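Local coordinates for protein COG0778: Nitroreductase (Streptococcus pneumoniae, PDB 2B67) that binds flavin mononucleotide as a member of the nitroreductase family and probably uses it to catalyse reductions at the expense of a nicotinamide cofactor, at residues L7-K12 / A145-G150; Q46-V51 / G136-N141. One frame throughout, in Å; residues are numbered along the deposited sequence.

Interaction 1. Residues L7-K12 / A145-G150; sequences LELNKK and ALTDQG
Leu9 and Thr147 meet methyl to methyl, their side chains running at a slant to each other, with CD2 of Leu9 3.5 Å from CG2 of Thr147, a tight fit for two carbons. The same leucine methyl also lies 3.6 Å from the backbone N of the next residue, Asp148. A chi1 of -61° sets Thr147 OG1 beside the backbone N, where it is hydrogen-bonded to the carbonyl of Val143 one turn back in its own helix, and leaves CG2 anti to that N, facing helix 5-12. Lys12 also crosses Thr147 at a slant, its CG 3.8 Å from the same CG2, so the methyl touches both Leu9 and Lys12. Beyond that point the lysine chain bends at chi3, and NZ makes a 2.7 Å hydrogen bond to a water, which in turn gives a weak one to Asp148 OD2. NZ also lies 3.9 Å from Glu8 OE1, a long salt bridge within its own helix. Phe6 of the second subunit packs on both Leu9 and Asp148. No direct hydrogen bond or salt bridge joins the segments: apolar contact holds the buried part, and the lysine charge is probably shared between Glu8 and, through water, Asp148.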
loop_
_atom_site.group_PDB
_atom_site.type_symbol
_atom_site.label_atom_id
_atom_site.label_comp_id
_atom_site.label_asym_id
_atom_site.label_seq_id
_atom_site.Cartn_x
_atom_site.Cartn_y
_atom_site.Cartn_z
ATOM N N LEU A 7 3.783 -16.791 -1.608
ATOM C CA LEU A 7 5.148 -16.681 -1.129
ATOM C C LEU A 7 6.134 -16.710 -2.309
ATOM O O LEU A 7 7.107 -15.941 -2.338
ATOM C CB LEU A 7 5.462 -17.817 -0.142
ATOM C CG LEU A 7 6.900 -17.978 0.360
ATOM C CD1 LEU A 7 7.499 -16.680 0.952
ATOM C CD2 LEU A 7 6.955 -19.113 1.397
ATOM N N GLU A 8 5.877 -17.604 -3.268
ATOM C CA GLU A 8 6.711 -17.753 -4.460
ATOM C C GLU A 8 6.705 -16.469 -5.322
ATOM O O GLU A 8 7.761 -16.045 -5.799
ATOM C CB GLU A 8 6.256 -18.968 -5.277
ATOM C CG GLU A 8 7.289 -19.459 -6.298
ATOM C CD GLU A 8 6.696 -20.290 -7.453
ATOM O OE1 GLU A 8 7.434 -20.483 -8.470
ATOM O OE2 GLU A 8 5.512 -20.738 -7.353
ATOM N N LEU A 9 5.523 -15.848 -5.494
ATOM C CA LEU A 9 5.423 -14.550 -6.178
ATOM C C LEU A 9 6.299 -13.505 -5.491
ATOM O O LEU A 9 7.063 -12.793 -6.132
ATOM C CB LEU A 9 3.973 -14.051 -6.171
ATOM C CG LEU A 9 3.338 -13.482 -7.446
ATOM C CD1 LEU A 9 2.181 -12.536 -7.146
ATOM C CD2 LEU A 9 4.344 -12.834 -8.370
ATOM N N ASN A 10 6.167 -13.413 -4.176
ATOM C CA ASN A 10 6.888 -12.421 -3.382
ATOM C C ASN A 10 8.388 -12.584 -3.439
ATOM O O ASN A 10 9.118 -11.612 -3.492
ATOM C CB ASN A 10 6.413 -12.444 -1.933
ATOM C CG ASN A 10 5.363 -11.378 -1.659
ATOM O OD1 ASN A 10 5.677 -10.215 -1.358
ATOM N ND2 ASN A 10 4.121 -11.759 -1.795
ATOM N N LYS A 11 8.844 -13.831 -3.461
ATOM C CA LYS A 11 10.277 -14.105 -3.499
ATOM C C LYS A 11 10.876 -13.735 -4.851
ATOM O O LYS A 11 12.072 -13.498 -4.955
ATOM C CB LYS A 11 10.579 -15.556 -3.123
ATOM C CG LYS A 11 10.685 -15.810 -1.617
ATOM C CD LYS A 11 11.561 -17.048 -1.361
ATOM C CE LYS A 11 10.956 -18.020 -0.350
ATOM N NZ LYS A 11 10.993 -19.414 -0.907
ATOM N N LYS A 12 10.047 -13.641 -5.882
ATOM C CA LYS A 12 10.591 -13.140 -7.129
ATOM C C LYS A 12 10.418 -11.655 -7.440
ATOM O O LYS A 12 10.918 -11.210 -8.460
ATOM C CB LYS A 12 10.228 -14.024 -8.316
ATOM C CG LYS A 12 8.803 -14.272 -8.513
ATOM C CD LYS A 12 8.670 -15.663 -9.170
ATOM C CE LYS A 12 7.559 -15.657 -10.188
ATOM N NZ LYS A 12 6.982 -17.010 -10.249
ATOM N N ALA A 145 1.436 -7.758 -9.694
ATOM C CA ALA A 145 0.845 -8.116 -10.979
ATOM C C ALA A 145 1.895 -8.130 -12.110
ATOM O O ALA A 145 1.888 -9.016 -12.950
ATOM C CB ALA A 145 -0.386 -7.214 -11.323
ATOM N N LEU A 146 2.801 -7.159 -12.118
ATOM C CA LEU A 146 3.912 -7.105 -13.088
ATOM C C LEU A 146 4.832 -8.312 -12.938
ATOM O O LEU A 146 5.206 -8.986 -13.942
ATOM C CB LEU A 146 4.720 -5.805 -12.892
ATOM C CG LEU A 146 4.001 -4.530 -13.392
ATOM C CD1 LEU A 146 4.715 -3.220 -12.991
ATOM C CD2 LEU A 146 3.748 -4.579 -14.902
ATOM N N THR A 147 5.185 -8.581 -11.676
ATOM C CA THR A 147 6.030 -9.703 -11.299
ATOM C C THR A 147 5.409 -10.993 -11.785
ATOM O O THR A 147 6.097 -11.813 -12.379
ATOM C CB THR A 147 6.240 -9.788 -9.771
ATOM O OG1 THR A 147 6.880 -8.592 -9.297
ATOM C CG2 THR A 147 7.102 -11.019 -9.402
ATOM N N ASP A 148 4.118 -11.180 -11.509
ATOM C CA ASP A 148 3.389 -12.344 -12.026
ATOM C C ASP A 148 3.475 -12.552 -13.546
ATOM O O ASP A 148 3.339 -13.665 -14.025
ATOM C CB ASP A 148 1.908 -12.279 -11.645
ATOM C CG ASP A 148 1.214 -13.630 -11.802
ATOM O OD1 ASP A 148 0.243 -13.716 -12.584
ATOM O OD2 ASP A 148 1.673 -14.600 -11.158
ATOM N N GLN A 149 3.651 -11.472 -14.297
ATOM C CA GLN A 149 3.815 -11.593 -15.718
ATOM C C GLN A 149 5.266 -11.679 -16.123
ATOM O O GLN A 149 5.552 -11.652 -17.300
ATOM C CB GLN A 149 3.213 -10.411 -16.438
ATOM C CG GLN A 149 1.755 -10.176 -16.203
ATOM C CD GLN A 149 1.206 -9.208 -17.243
ATOM O OE1 GLN A 149 1.618 -9.267 -18.405
ATOM N NE2 GLN A 149 0.271 -8.335 -16.847
ATOM N N GLY A 150 6.182 -11.769 -15.167
ATOM C CA GLY A 150 7.622 -11.884 -15.489
ATOM C C GLY A 150 8.292 -10.539 -15.750
ATOM O O GLY A 150 9.385 -10.482 -16.338
HETATM O O HOH W 1 4.624 -16.178 -11.217
#

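Interaction 2. Residues Q46-V51 / G136-N141. With ACY (acetic acid), chain F.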
loop_
_atom_site.group_PDB
_atom_site.type_symbol
_atom_site.label_atom_id
_atom_site.label_comp_id
_atom_site.label_asym_id
_atom_site.label_seq_id
_atom_site.Cartn_x
_atom_site.Cartn_y
_atom_site.Cartn_z
ATOM N N GLN A 46 -11.092 4.348 -4.488
ATOM C CA GLN A 46 -10.176 4.106 -5.624
ATOM C C GLN A 46 -9.612 5.414 -6.220
ATOM O O GLN A 46 -9.833 5.731 -7.386
ATOM C CB GLN A 46 -10.828 3.201 -6.695
ATOM C CG GLN A 46 -12.221 3.585 -7.142
ATOM C CD GLN A 46 -13.012 2.403 -7.775
ATOM O OE1 GLN A 46 -12.636 1.872 -8.813
ATOM N NE2 GLN A 46 -14.113 2.043 -7.155
ATOM N N PRO A 47 -8.889 6.189 -5.399
ATOM C CA PRO A 47 -8.600 7.569 -5.745
ATOM C C PRO A 47 -7.323 7.714 -6.555
ATOM O O PRO A 47 -6.485 8.547 -6.218
ATOM C CB PRO A 47 -8.451 8.229 -4.367
ATOM C CG PRO A 47 -7.794 7.137 -3.512
ATOM C CD PRO A 47 -8.387 5.831 -4.046
ATOM N N TRP A 48 -7.180 6.925 -7.614
ATOM C CA TRP A 48 -5.888 6.731 -8.284
ATOM C C TRP A 48 -5.956 6.951 -9.775
ATOM O O TRP A 48 -7.018 6.779 -10.419
ATOM C CB TRP A 48 -5.308 5.320 -8.009
ATOM C CG TRP A 48 -6.269 4.161 -8.036
ATOM C CD1 TRP A 48 -6.990 3.684 -9.123
ATOM C CD2 TRP A 48 -6.565 3.278 -6.948
ATOM N NE1 TRP A 48 -7.737 2.580 -8.751
ATOM C CE2 TRP A 48 -7.500 2.315 -7.423
ATOM C CE3 TRP A 48 -6.148 3.214 -5.615
ATOM C CZ2 TRP A 48 -7.985 1.287 -6.616
ATOM C CZ3 TRP A 48 -6.647 2.205 -4.811
ATOM C CH2 TRP A 48 -7.557 1.259 -5.307
ATOM N N LYS A 49 -4.815 7.337 -10.320
ATOM C CA LYS A 49 -4.684 7.591 -11.760
ATOM C C LYS A 49 -3.298 7.131 -12.183
ATOM O O LYS A 49 -2.298 7.515 -11.568
ATOM C CB LYS A 49 -4.874 9.076 -12.112
ATOM C CG LYS A 49 -4.727 9.311 -13.637
ATOM C CD LYS A 49 -4.438 10.773 -14.039
ATOM C CE LYS A 49 -5.723 11.594 -13.965
ATOM N NZ LYS A 49 -6.722 11.184 -14.997
ATOM N N PHE A 50 -3.261 6.259 -13.180
ATOM C CA PHE A 50 -2.014 5.654 -13.683
ATOM C C PHE A 50 -1.584 6.326 -14.984
ATOM O O PHE A 50 -2.288 6.272 -16.024
ATOM C CB PHE A 50 -2.201 4.145 -13.889
ATOM C CG PHE A 50 -2.496 3.395 -12.619
ATOM C CD1 PHE A 50 -3.784 3.413 -12.061
ATOM C CD2 PHE A 50 -1.472 2.692 -11.963
ATOM C CE1 PHE A 50 -4.048 2.737 -10.855
ATOM C CE2 PHE A 50 -1.722 1.991 -10.798
ATOM C CZ PHE A 50 -3.000 2.012 -10.231
ATOM N N VAL A 51 -0.441 6.988 -14.938
ATOM C CA VAL A 51 0.063 7.638 -16.132
ATOM C C VAL A 51 1.196 6.782 -16.712
ATOM O O VAL A 51 2.292 6.732 -16.148
ATOM C CB VAL A 51 0.487 9.109 -15.858
ATOM C CG1 VAL A 51 0.963 9.747 -17.147
ATOM C CG2 VAL A 51 -0.710 9.922 -15.288
ATOM N N GLY A 136 -0.256 3.372 -1.614
ATOM C CA GLY A 136 0.519 2.219 -1.162
ATOM C C GLY A 136 -0.189 0.903 -1.445
ATOM O O GLY A 136 0.416 -0.045 -1.997
ATOM N N LEU A 137 -1.474 0.824 -1.089
ATOM C CA LEU A 137 -2.252 -0.382 -1.389
ATOM C C LEU A 137 -2.159 -0.791 -2.863
ATOM O O LEU A 137 -1.792 -1.924 -3.162
ATOM C CB LEU A 137 -3.720 -0.198 -0.996
ATOM C CG LEU A 137 -4.031 -0.090 0.499
ATOM C CD1 LEU A 137 -5.481 0.372 0.649
ATOM C CD2 LEU A 137 -3.800 -1.452 1.175
ATOM N N VAL A 138 -2.489 0.134 -3.785
ATOM C CA VAL A 138 -2.524 -0.223 -5.184
ATOM C C VAL A 138 -1.093 -0.387 -5.750
ATOM O O VAL A 138 -0.899 -1.193 -6.652
ATOM C CB VAL A 138 -3.429 0.747 -6.068
ATOM C CG1 VAL A 138 -2.739 2.082 -6.336
ATOM C CG2 VAL A 138 -3.857 0.072 -7.402
ATOM N N ALA A 139 -0.117 0.399 -5.266
ATOM C CA ALA A 139 1.213 0.282 -5.804
ATOM C C ALA A 139 1.746 -1.141 -5.601
ATOM O O ALA A 139 2.329 -1.716 -6.505
ATOM C CB ALA A 139 2.137 1.283 -5.174
HETATM N N MSE A 140 1.551 -1.684 -4.399
HETATM C CA MSE A 140 1.889 -3.088 -4.068
HETATM C C MSE A 140 1.235 -4.128 -5.014
HETATM O O MSE A 140 1.906 -5.040 -5.522
HETATM C CB MSE A 140 1.477 -3.406 -2.633
HETATM C CG MSE A 140 1.814 -4.844 -2.180
HETATM SE SE MSE A 140 3.712 -4.925 -1.687
HETATM C CE MSE A 140 4.525 -5.672 -3.285
ATOM N N ASN A 141 -0.056 -3.953 -5.260
ATOM C CA ASN A 141 -0.818 -4.892 -6.102
ATOM C C ASN A 141 -0.258 -4.831 -7.541
ATOM O O ASN A 141 -0.080 -5.865 -8.191
ATOM C CB ASN A 141 -2.325 -4.563 -6.052
ATOM C CG ASN A 141 -3.212 -5.820 -6.100
ATOM O OD1 ASN A 141 -2.779 -6.919 -5.752
ATOM N ND2 ASN A 141 -4.455 -5.652 -6.515
HETATM C C ACY F . -10.187 12.370 -14.383
HETATM O O ACY F . -9.137 12.722 -14.960
HETATM O OXT ACY F . -10.339 11.250 -13.848
HETATM C CH3 ACY F . -11.317 13.358 -14.329
#
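Val138 faces Trp48 and Phe50 of strand 48-53 and makes the close contacts from the helix. One residue before it, Leu137 turns aside from the strand and touches the bound flavin mononucleotide instead. Val138 itself lays its CB over a face of the Trp48 indole, a CH-pi contact 3.9 Å from CB to the centroid of the six-membered ring and 22° off the ring normal. CG1 sits between the backbone N and the carbonyl carbon (chi1 76°) and approaches the same ring at Trp48 CE3, 3.7 Å away. The other methyl, CG2, also lies over the indole face and meets the Phe50 ring at its edge, in plane, 3.5 Å from CZ. The opposite face of the indole is covered by Gln46 CA, which leaves the tryptophan sandwiched. Further on, Asn141 ND2 is hydrogen-bonded to the carbonyl of Ala36 in its own chain and to Asn10 OD1 of the second subunit. On the strand, Lys49 NZ gives a 2.9 Å hydrogen bond to O of an acetic acid, probably from the crystallisation liquor. The whole lies between helix 124-148 and the antiparallel sheet, where Trp48 and Phe50 also touch Leu81 of strand 77-84 and the sheet continues into the second subunit through a parallel ladder.

Overall arrangement
Both contacts draw on helix 124-148: residues 136-141 pack on strand 48-53, outermost in its own chain, in interaction 2, and residues 145-150 at the C-terminal end meet helix 5-12 in interaction 1. Their centres are about 18 Å apart, and interaction 2, about 3 Å from the centre of the chain, is nested within the chain loop that interaction 1 closes. Neither Trp48 nor Thr147 touches a flavin: their side chains lie about 8 and 9 Å from a bound FMN. Leu137 makes the direct contact, in one of the two FMN pockets to which the chain contributes. A hydrogen bond between Asn10 and Asn141 of opposite subunits links the two regions across the dimer.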